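Proline dehydrogenase (Deinococcus radiodurans, PDB 4H6Q) catalyses the FAD-dependent oxidation of L-proline to delta-1-pyrroline-5-carboxylate, passing the electrons to a quinone in the first step of proline breakdown to glutamate. Local coordinates at residues 28-33 with 38-43; 64-69 with 287-292; 98-103 with 278-283. All blocks are in the same frame, centred on the assembly; numbering follows the deposited sequence. Where two conformers were deposited one is given.

Contact 1: residues 28-33 with 38-43; sequences KMWNLA and AGESIE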
loop_
_atom_site.group_PDB
_atom_site.type_symbol
_atom_site.label_atom_id
_atom_site.label_comp_id
_atom_site.label_asym_id
_atom_site.label_seq_id
_atom_site.Cartn_x
_atom_site.Cartn_y
_atom_site.Cartn_z
ATOM N N LYS A 28 -0.194 12.141 -24.792
ATOM C CA LYS A 28 -1.573 11.944 -24.365
ATOM C C LYS A 28 -1.749 10.762 -23.406
ATOM O O LYS A 28 -2.510 10.906 -22.417
ATOM C CB LYS A 28 -2.512 11.856 -25.562
ATOM C CG LYS A 28 -2.713 13.194 -26.291
ATOM C CD LYS A 28 -3.703 12.924 -27.418
ATOM C CE LYS A 28 -4.069 14.125 -28.299
ATOM N NZ LYS A 28 -4.512 13.677 -29.664
ATOM N N MET A 29 -1.018 9.642 -23.611
ATOM C CA MET A 29 -1.118 8.516 -22.679
ATOM C C MET A 29 -0.561 8.887 -21.324
ATOM O O MET A 29 -1.174 8.584 -20.285
ATOM C CB MET A 29 -0.401 7.294 -23.203
ATOM C CG MET A 29 -0.586 6.061 -22.312
ATOM S SD MET A 29 -2.322 5.488 -22.343
ATOM C CE MET A 29 -2.466 4.748 -23.967
ATOM N N TRP A 30 0.578 9.579 -21.323
ATOM C CA TRP A 30 1.132 10.085 -20.072
ATOM C C TRP A 30 0.198 11.080 -19.383
ATOM O O TRP A 30 0.038 11.020 -18.162
ATOM C CB TRP A 30 2.525 10.668 -20.294
ATOM C CG TRP A 30 3.083 11.356 -19.074
ATOM C CD1 TRP A 30 3.401 12.660 -18.974
ATOM C CD2 TRP A 30 3.359 10.771 -17.792
ATOM N NE1 TRP A 30 3.879 12.936 -17.724
ATOM C CE2 TRP A 30 3.853 11.797 -16.968
ATOM C CE3 TRP A 30 3.247 9.480 -17.264
ATOM C CZ2 TRP A 30 4.240 11.585 -15.650
ATOM C CZ3 TRP A 30 3.592 9.268 -15.946
ATOM C CH2 TRP A 30 4.104 10.308 -15.158
ATOM N N ASN A 31 -0.488 11.927 -20.151
ATOM C CA ASN A 31 -1.435 12.824 -19.491
ATOM C C ASN A 31 -2.552 12.054 -18.804
ATOM O O ASN A 31 -2.968 12.428 -17.709
ATOM C CB ASN A 31 -2.054 13.856 -20.433
ATOM C CG ASN A 31 -1.036 14.806 -21.037
ATOM O OD1 ASN A 31 0.029 15.101 -20.459
ATOM N ND2 ASN A 31 -1.371 15.309 -22.208
ATOM N N LEU A 32 -3.029 10.989 -19.439
ATOM C CA LEU A 32 -4.011 10.124 -18.808
ATOM C C LEU A 32 -3.419 9.528 -17.516
ATOM O O LEU A 32 -4.038 9.587 -16.433
ATOM C CB LEU A 32 -4.438 9.030 -19.791
ATOM C CG LEU A 32 -5.491 8.039 -19.335
ATOM C CD1 LEU A 32 -6.768 8.779 -18.889
ATOM C CD2 LEU A 32 -5.821 7.027 -20.436
ATOM N N ALA A 33 -2.211 8.978 -17.613
ATOM C CA ALA A 33 -1.584 8.353 -16.445
ATOM C C ALA A 33 -1.287 9.318 -15.301
ATOM O O ALA A 33 -1.266 8.906 -14.130
ATOM C CB ALA A 33 -0.334 7.614 -16.849
ATOM N N ALA A 38 2.284 10.357 -9.752
ATOM C CA ALA A 38 2.722 11.722 -9.472
ATOM C C ALA A 38 3.659 12.308 -10.567
ATOM O O ALA A 38 3.620 13.524 -10.861
ATOM C CB ALA A 38 3.300 11.843 -8.046
ATOM N N GLY A 39 4.441 11.453 -11.183
ATOM C CA GLY A 39 5.496 11.855 -12.080
ATOM C C GLY A 39 6.496 10.729 -12.108
ATOM O O GLY A 39 6.258 9.658 -11.557
ATOM N N GLU A 40 7.644 10.989 -12.703
ATOM C CA GLU A 40 8.651 9.956 -12.900
ATOM C C GLU A 40 9.839 10.059 -11.942
ATOM O O GLU A 40 10.675 9.152 -11.905
ATOM C CB GLU A 40 9.116 9.936 -14.370
ATOM C CG GLU A 40 7.972 9.456 -15.339
ATOM C CD GLU A 40 8.475 8.989 -16.723
ATOM O OE1 GLU A 40 9.566 9.398 -17.159
ATOM O OE2 GLU A 40 7.776 8.220 -17.417
ATOM N N SER A 41 9.928 11.138 -11.162
ATOM C CA SER A 41 11.119 11.370 -10.314
ATOM C C SER A 41 10.807 11.396 -8.834
ATOM O O SER A 41 9.668 11.670 -8.434
ATOM C CB SER A 41 11.778 12.711 -10.648
ATOM O OG SER A 41 10.906 13.792 -10.343
ATOM N N ILE A 42 11.820 11.163 -8.006
ATOM C CA ILE A 42 11.659 11.396 -6.569
ATOM C C ILE A 42 11.159 12.826 -6.302
ATOM O O ILE A 42 10.278 13.020 -5.455
ATOM C CB ILE A 42 13.021 11.152 -5.834
ATOM C CG1 ILE A 42 13.367 9.649 -5.849
ATOM C CG2 ILE A 42 13.006 11.690 -4.383
ATOM C CD1 ILE A 42 14.818 9.315 -5.426
ATOM N N GLU A 43 11.698 13.823 -7.018
ATOM C CA GLU A 43 11.289 15.215 -6.796
ATOM C C GLU A 43 9.790 15.436 -7.019
ATOM O O GLU A 43 9.129 16.106 -6.216
ATOM C CB GLU A 43 12.131 16.174 -7.659
#
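Trp30 sends its CG anti to the backbone N (chi1 173°), which carries the indole off helix 23-33 toward the backbone at Gly39. Glu40 has its CG beside its own backbone N (chi1 -68°), and from there the chain runs extended. The first torsion puts the benzo end of the indole at Gly39; the second lays Glu40 CG beside it. The ring meets Gly39 with its edge. Trp30 CH2 lies 3.7 Å from Gly39 CA, close to the ring plane, and Trp30 CZ2 is 3.8 Å from the same Gly39 CA. Glu40 adds its aliphatic part, with Glu40 CG 4.0 Å from Trp30 CH2 on an oblique approach. No hydrogen bond crosses between the segments, so the contact is van der Waals packing.

Helix 23-33 and the loop leading into helix 42-54 lie in the N-terminal part of the chain, on the outside of the beta8-alpha8 barrel. Ser41 is the N-cap of helix 42-54. Helix 23-33 also packs on helix 288-296, the last modelled helix, where Met29, Leu32 and Ala33 touch Phe291. The indole of Trp287 meets that of Trp30 with the planes at about 45°, and its NE1 is hydrogen-bonded to Glu40 OE2.

Contact 2: residues 64-69 with 287-292; sequences LGEFID and WYAYFS. With TFB (tetrahydrofuran-2-carboxylic acid), chain D.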
loop_
_atom_site.group_PDB
_atom_site.type_symbol
_atom_site.label_atom_id
_atom_site.label_comp_id
_atom_site.label_asym_id
_atom_site.label_seq_id
_atom_site.Cartn_x
_atom_site.Cartn_y
_atom_site.Cartn_z
ATOM N N LEU A 64 7.235 2.768 -8.477
ATOM C CA LEU A 64 6.525 1.805 -9.319
ATOM C C LEU A 64 7.438 0.747 -9.941
ATOM O O LEU A 64 8.578 1.038 -10.316
ATOM C CB LEU A 64 5.774 2.553 -10.430
ATOM C CG LEU A 64 4.533 3.302 -9.889
ATOM C CD1 LEU A 64 4.009 4.297 -10.958
ATOM C CD2 LEU A 64 3.435 2.332 -9.406
ATOM N N GLY A 65 6.941 -0.482 -10.027
ATOM C CA GLY A 65 7.691 -1.572 -10.635
ATOM C C GLY A 65 7.402 -2.878 -9.882
ATOM O O GLY A 65 7.112 -2.870 -8.686
ATOM N N GLU A 66 7.474 -4.007 -10.559
ATOM C CA GLU A 66 7.060 -5.267 -9.944
ATOM C C GLU A 66 7.527 -6.465 -10.768
ATOM O O GLU A 66 7.823 -6.327 -11.979
ATOM C CB GLU A 66 5.505 -5.291 -9.793
ATOM C CG GLU A 66 4.754 -5.082 -11.115
ATOM C CD GLU A 66 3.311 -4.769 -10.905
ATOM O OE1 GLU A 66 2.459 -5.502 -11.441
ATOM O OE2 GLU A 66 3.005 -3.787 -10.186
ATOM N N PHE A 67 7.566 -7.626 -10.138
ATOM C CA PHE A 67 7.931 -8.897 -10.818
ATOM C C PHE A 67 9.229 -8.729 -11.587
ATOM O O PHE A 67 9.348 -9.078 -12.764
ATOM C CB PHE A 67 6.792 -9.433 -11.711
ATOM C CG PHE A 67 5.489 -9.595 -10.966
ATOM C CD1 PHE A 67 5.398 -10.464 -9.869
ATOM C CD2 PHE A 67 4.375 -8.810 -11.275
ATOM C CE1 PHE A 67 4.233 -10.558 -9.125
ATOM C CE2 PHE A 67 3.202 -8.942 -10.566
ATOM C CZ PHE A 67 3.122 -9.817 -9.474
ATOM N N ILE A 68 10.236 -8.203 -10.888
ATOM C CA ILE A 68 11.531 -7.941 -11.495
ATOM C C ILE A 68 12.362 -9.233 -11.546
ATOM O O ILE A 68 12.578 -9.891 -10.516
ATOM C CB ILE A 68 12.232 -6.806 -10.725
ATOM C CG1 ILE A 68 11.321 -5.552 -10.789
ATOM C CG2 ILE A 68 13.625 -6.552 -11.300
ATOM C CD1 ILE A 68 11.953 -4.339 -10.186
ATOM N N ASP A 69 12.802 -9.617 -12.743
ATOM C CA ASP A 69 13.406 -10.941 -12.924
ATOM C C ASP A 69 14.842 -11.053 -12.489
ATOM O O ASP A 69 15.264 -12.100 -11.987
ATOM C CB ASP A 69 13.310 -11.398 -14.377
ATOM C CG ASP A 69 11.883 -11.632 -14.800
ATOM O OD1 ASP A 69 11.118 -12.165 -13.953
ATOM O OD2 ASP A 69 11.501 -11.234 -15.926
ATOM N N TRP A 287 5.532 2.744 -14.976
ATOM C CA TRP A 287 4.199 2.969 -14.467
ATOM C C TRP A 287 3.115 2.171 -15.161
ATOM O O TRP A 287 1.959 2.238 -14.767
ATOM C CB TRP A 287 3.841 4.471 -14.524
ATOM C CG TRP A 287 4.224 5.209 -15.807
ATOM C CD1 TRP A 287 5.356 5.938 -16.018
ATOM C CD2 TRP A 287 3.457 5.325 -17.019
ATOM N NE1 TRP A 287 5.368 6.472 -17.279
ATOM C CE2 TRP A 287 4.207 6.129 -17.916
ATOM C CE3 TRP A 287 2.216 4.807 -17.448
ATOM C CZ2 TRP A 287 3.747 6.439 -19.221
ATOM C CZ3 TRP A 287 1.764 5.134 -18.725
ATOM C CH2 TRP A 287 2.524 5.930 -19.591
ATOM N N TYR A 288 3.470 1.399 -16.185
ATOM C CA TYR A 288 2.463 0.730 -17.036
ATOM C C TYR A 288 1.596 -0.282 -16.307
ATOM O O TYR A 288 0.374 -0.334 -16.538
ATOM C CB TYR A 288 3.121 0.094 -18.272
ATOM C CG TYR A 288 3.860 1.146 -19.062
ATOM C CD1 TYR A 288 3.166 2.006 -19.917
ATOM C CD2 TYR A 288 5.217 1.355 -18.878
ATOM C CE1 TYR A 288 3.801 2.973 -20.625
ATOM C CE2 TYR A 288 5.871 2.349 -19.565
ATOM C CZ TYR A 288 5.159 3.154 -20.451
ATOM O OH TYR A 288 5.816 4.139 -21.143
ATOM N N ALA A 289 2.183 -1.074 -15.412
ATOM C CA ALA A 289 1.405 -2.129 -14.756
ATOM C C ALA A 289 0.347 -1.525 -13.808
ATOM O O ALA A 289 -0.857 -1.827 -13.873
ATOM C CB ALA A 289 2.312 -3.104 -13.980
ATOM N N TYR A 290 0.790 -0.653 -12.908
ATOM C CA TYR A 290 -0.103 0.008 -11.962
ATOM C C TYR A 290 -1.182 0.792 -12.726
ATOM O O TYR A 290 -2.400 0.715 -12.410
ATOM C CB TYR A 290 0.715 0.924 -11.041
ATOM C CG TYR A 290 -0.074 1.769 -10.081
ATOM C CD1 TYR A 290 -0.134 1.414 -8.721
ATOM C CD2 TYR A 290 -0.702 2.948 -10.480
ATOM C CE1 TYR A 290 -0.835 2.171 -7.812
ATOM C CE2 TYR A 290 -1.392 3.744 -9.523
ATOM C CZ TYR A 290 -1.463 3.318 -8.218
ATOM O OH TYR A 290 -2.132 4.054 -7.244
ATOM N N PHE A 291 -0.755 1.586 -13.712
ATOM C CA PHE A 291 -1.722 2.377 -14.464
ATOM C C PHE A 291 -2.736 1.477 -15.220
ATOM O O PHE A 291 -3.946 1.781 -15.269
ATOM C CB PHE A 291 -0.958 3.262 -15.441
ATOM C CG PHE A 291 -1.819 4.009 -16.421
ATOM C CD1 PHE A 291 -2.861 4.836 -16.013
ATOM C CD2 PHE A 291 -1.537 3.908 -17.770
ATOM C CE1 PHE A 291 -3.602 5.571 -16.952
ATOM C CE2 PHE A 291 -2.270 4.634 -18.724
ATOM C CZ PHE A 291 -3.317 5.441 -18.319
ATOM N N SER A 292 -2.285 0.351 -15.781
ATOM C CA SER A 292 -3.203 -0.571 -16.445
ATOM C C SER A 292 -4.287 -1.079 -15.497
ATOM O O SER A 292 -5.453 -1.189 -15.919
ATOM C CB SER A 292 -2.469 -1.723 -17.133
ATOM O OG SER A 292 -2.024 -2.687 -16.195
HETATM O OA TFB D . -1.378 -2.237 -4.769
HETATM C CA TFB D . -2.334 -1.824 -5.737
HETATM C C TFB D . -1.730 -1.837 -7.126
HETATM O OB TFB D . -2.498 -1.760 -8.121
HETATM C CB TFB D . -2.736 -0.455 -5.385
HETATM C CG TFB D . -1.612 0.043 -4.600
HETATM C CD TFB D . -0.889 -1.117 -4.037
HETATM O OXT TFB D . -0.462 -1.928 -7.318
#
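The substrate pocket at the C-terminal end of the barrel strands has one wall here, where the loop after strand 58-63 meets the start of helix 288-296. Leu64 carries the apolar part. Its two methyls part to reach different residues: Leu64 CD1 lies 3.6 Å from Trp287 CB, and Leu64 CD2 lies 3.5 Å from Tyr290 CB. The Leu64 and Tyr290 side chains cross at about a right angle. A chi1 of 175° swings the Tyr290 ring away from its own N and past Leu64, to the bound tetrahydrofuran-2-carboxylic acid (TFB). There Tyr290 CD1 is 3.6 Å from TFB OXT, at an oblique angle to the ring. Arg294 makes a cation-pi contact with the same ring.

Glu66 brings its carboxylate to a methyl group, with Glu66 OE1 3.5 Å from Ala289 CB. Both carboxylate oxygens are hydrogen-bonded, OE2 in a salt bridge to Arg293 NH2. Arg293 in turn hydrogen-bonds the ligand through NE. Glu66 is therefore a second-shell residue that probably holds the Arg293 guanidinium in place, while its negative charge would partly offset the positive charge gathered round the ligand carboxylate.

Contact 3: residues 98-103 with 278-283; sequences SIKLSS and RVYLPY. With TFB (tetrahydrofuran-2-carboxylic acid), chain D.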
loop_
_atom_site.group_PDB
_atom_site.type_symbol
_atom_site.label_atom_id
_atom_site.label_comp_id
_atom_site.label_asym_id
_atom_site.label_seq_id
_atom_site.Cartn_x
_atom_site.Cartn_y
_atom_site.Cartn_z
ATOM N N SER A 98 5.414 2.135 0.675
ATOM C CA SER A 98 4.905 0.805 0.349
ATOM C C SER A 98 5.767 0.177 -0.686
ATOM O O SER A 98 6.083 0.818 -1.699
ATOM C CB SER A 98 3.442 0.891 -0.125
ATOM O OG SER A 98 2.565 1.326 0.938
ATOM N N ILE A 99 6.142 -1.072 -0.430
ATOM C CA ILE A 99 6.928 -1.858 -1.390
ATOM C C ILE A 99 6.189 -3.128 -1.741
ATOM O O ILE A 99 5.467 -3.721 -0.922
ATOM C CB ILE A 99 8.354 -2.189 -0.872
ATOM C CG1 ILE A 99 8.334 -3.099 0.365
ATOM C CG2 ILE A 99 9.121 -0.866 -0.586
ATOM C CD1 ILE A 99 9.739 -3.532 0.839
ATOM N N LYS A 100 6.405 -3.581 -2.986
ATOM C CA LYS A 100 6.006 -4.919 -3.440
ATOM C C LYS A 100 7.223 -5.813 -3.334
ATOM O O LYS A 100 8.281 -5.512 -3.913
ATOM C CB LYS A 100 5.556 -4.849 -4.919
ATOM C CG LYS A 100 4.133 -4.278 -5.016
ATOM C CD LYS A 100 3.741 -4.038 -6.458
ATOM C CE LYS A 100 2.276 -3.609 -6.561
ATOM N NZ LYS A 100 1.923 -2.377 -5.806
ATOM N N LEU A 101 7.139 -6.907 -2.582
ATOM C CA LEU A 101 8.353 -7.695 -2.411
ATOM C C LEU A 101 8.849 -8.349 -3.736
ATOM O O LEU A 101 10.023 -8.710 -3.868
ATOM C CB LEU A 101 8.197 -8.730 -1.297
ATOM C CG LEU A 101 8.177 -8.080 0.120
ATOM C CD1 LEU A 101 7.637 -9.044 1.149
ATOM C CD2 LEU A 101 9.548 -7.540 0.524
ATOM N N SER A 102 7.951 -8.515 -4.727
ATOM C CA SER A 102 8.402 -8.988 -6.038
ATOM C C SER A 102 9.288 -7.969 -6.766
ATOM O O SER A 102 9.964 -8.328 -7.741
ATOM C CB SER A 102 7.205 -9.307 -6.934
ATOM O OG SER A 102 6.655 -8.111 -7.462
ATOM N N SER A 103 9.329 -6.713 -6.315
ATOM C CA SER A 103 10.249 -5.736 -6.898
ATOM C C SER A 103 11.635 -5.824 -6.317
ATOM O O SER A 103 12.586 -5.299 -6.919
ATOM C CB SER A 103 9.762 -4.305 -6.759
ATOM O OG SER A 103 9.785 -3.863 -5.409
ATOM N N ARG A 278 -4.611 8.970 4.374
ATOM C CA ARG A 278 -3.264 8.838 3.811
ATOM C C ARG A 278 -3.375 8.310 2.399
ATOM O O ARG A 278 -3.975 7.255 2.171
ATOM C CB ARG A 278 -2.417 7.887 4.671
ATOM C CG ARG A 278 -0.958 7.848 4.204
ATOM C CD ARG A 278 -0.146 6.842 5.016
ATOM N NE ARG A 278 -0.057 7.125 6.467
ATOM C CZ ARG A 278 0.869 7.899 7.033
ATOM N NH1 ARG A 278 1.764 8.577 6.299
ATOM N NH2 ARG A 278 0.925 7.941 8.361
ATOM N N VAL A 279 -2.788 9.034 1.448
ATOM C CA VAL A 279 -2.943 8.719 0.049
ATOM C C VAL A 279 -1.737 7.968 -0.474
ATOM O O VAL A 279 -0.569 8.355 -0.244
ATOM C CB VAL A 279 -3.174 10.021 -0.776
ATOM C CG1 VAL A 279 -2.967 9.823 -2.275
ATOM C CG2 VAL A 279 -4.573 10.538 -0.489
ATOM N N TYR A 280 -2.008 6.855 -1.202
ATOM C CA TYR A 280 -0.985 6.052 -1.849
ATOM C C TYR A 280 -0.492 6.829 -3.068
ATOM O O TYR A 280 -1.274 7.121 -3.992
ATOM C CB TYR A 280 -1.616 4.692 -2.218
ATOM C CG TYR A 280 -0.645 3.607 -2.630
ATOM C CD1 TYR A 280 -0.357 2.524 -1.767
ATOM C CD2 TYR A 280 -0.049 3.593 -3.920
ATOM C CE1 TYR A 280 0.522 1.523 -2.117
ATOM C CE2 TYR A 280 0.851 2.589 -4.290
ATOM C CZ TYR A 280 1.138 1.569 -3.369
ATOM O OH TYR A 280 2.018 0.626 -3.798
ATOM N N LEU A 281 0.805 7.151 -3.056
ATOM C CA LEU A 281 1.395 8.161 -3.942
ATOM C C LEU A 281 2.508 7.511 -4.747
ATOM O O LEU A 281 3.632 7.391 -4.319
ATOM C CB LEU A 281 1.916 9.343 -3.133
ATOM C CG LEU A 281 2.219 10.634 -3.890
ATOM C CD1 LEU A 281 3.431 10.579 -4.821
ATOM C CD2 LEU A 281 0.988 11.130 -4.566
ATOM N N PRO A 282 2.173 7.005 -5.962
ATOM C CA PRO A 282 3.161 6.259 -6.765
ATOM C C PRO A 282 3.899 7.157 -7.737
ATOM O O PRO A 282 3.358 8.180 -8.203
ATOM C CB PRO A 282 2.278 5.266 -7.505
ATOM C CG PRO A 282 0.974 5.984 -7.691
ATOM C CD PRO A 282 0.829 7.014 -6.591
ATOM N N TYR A 283 5.147 6.801 -8.056
ATOM C CA TYR A 283 5.897 7.567 -9.016
ATOM C C TYR A 283 6.909 6.620 -9.678
ATOM O O TYR A 283 7.174 5.512 -9.200
ATOM C CB TYR A 283 6.649 8.745 -8.347
ATOM C CG TYR A 283 7.850 8.248 -7.548
ATOM C CD1 TYR A 283 9.166 8.291 -8.075
ATOM C CD2 TYR A 283 7.656 7.663 -6.268
ATOM C CE1 TYR A 283 10.235 7.765 -7.371
ATOM C CE2 TYR A 283 8.738 7.132 -5.546
ATOM C CZ TYR A 283 10.013 7.164 -6.112
ATOM O OH TYR A 283 11.045 6.619 -5.413
HETATM O OA TFB D . -1.378 -2.237 -4.769
HETATM C CA TFB D . -2.334 -1.824 -5.737
HETATM C C TFB D . -1.730 -1.837 -7.126
HETATM O OB TFB D . -2.498 -1.760 -8.121
HETATM C CB TFB D . -2.736 -0.455 -5.385
HETATM C CG TFB D . -1.612 0.043 -4.600
HETATM C CD TFB D . -0.889 -1.117 -4.037
HETATM O OXT TFB D . -0.462 -1.928 -7.318
#
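Tyr280 and Ser98 meet inside the beta8-alpha8 (TIM) barrel of the proline dehydrogenase family. Ser98 is near the end of strand 96-99 and Tyr280 is midway along strand 277-283. Strand 58-63 lies between these two in the barrel wall, so their side chains meet on the inner side of the barrel, past strand 58-63, without direct strand pairing.

Van der Waals contacts come first. Ser98 CB lies 3.6 Å from Tyr280 CE1, approaching the ring obliquely. With chi1 at -167°, the Tyr280 ring points off the strand and runs inward toward Lys100. One ring face receives the bound tetrahydrofuran-2-carboxylic acid (TFB). TFB CG sits 3.3 Å above the ring plane, offset toward the rim, and is 3.4 Å from Tyr280 CZ. The apolar part of the proline analogue is thus covered by the tyrosine. Tyr280 also touches FAD, and it is probably critical for activity.

Polar contacts centre on Lys100, a substrate-binding residue. Lys100 NZ gives a hydrogen bond of 2.9 Å to TFB OXT and a weak one to the ether oxygen TFB OA. Asp137, probably an active-site residue, links the two side chains: its OD2 is in a salt bridge with Lys100 NZ and hydrogen-bonded to Tyr280 OH. Their own approach, Lys100 NZ to Tyr280 OH, is 3.6 Å and is not a hydrogen bond. Ser98 OG is hydrogen-bonded to Asn60 and Arg189.

One backbone and one side-chain bond hold the turn after Lys100. Lys100 O accepts from both Ser103 N and Ser103 OG; the hydroxyl donor lies in the carbonyl plane, 2.7 Å from Lys100 O, with a C=O...OG angle of 152°.

From the N terminus, contact 1 closes first. It folds helix 23-33 back on the turn before helix 42-54, a short local loop. Contact 2 then opens after strand 58-63 and closes at helix 288-296, spanning most of the barrel. Contact 3 opens later, at strand 96-99, and closes earlier, at strand 277-283, so it lies wholly within that span. No two loops cross. Backbone bonds tie Ala38 to Pro282 and Leu64 to Tyr283, joining strand 277-283 to both other contacts. Phe67 N to Ser102 OG links the two loops beyond strands 58-63 and 96-99. Contacts 2 and 3 both touch TFB; contact 1 lies outside the pocket.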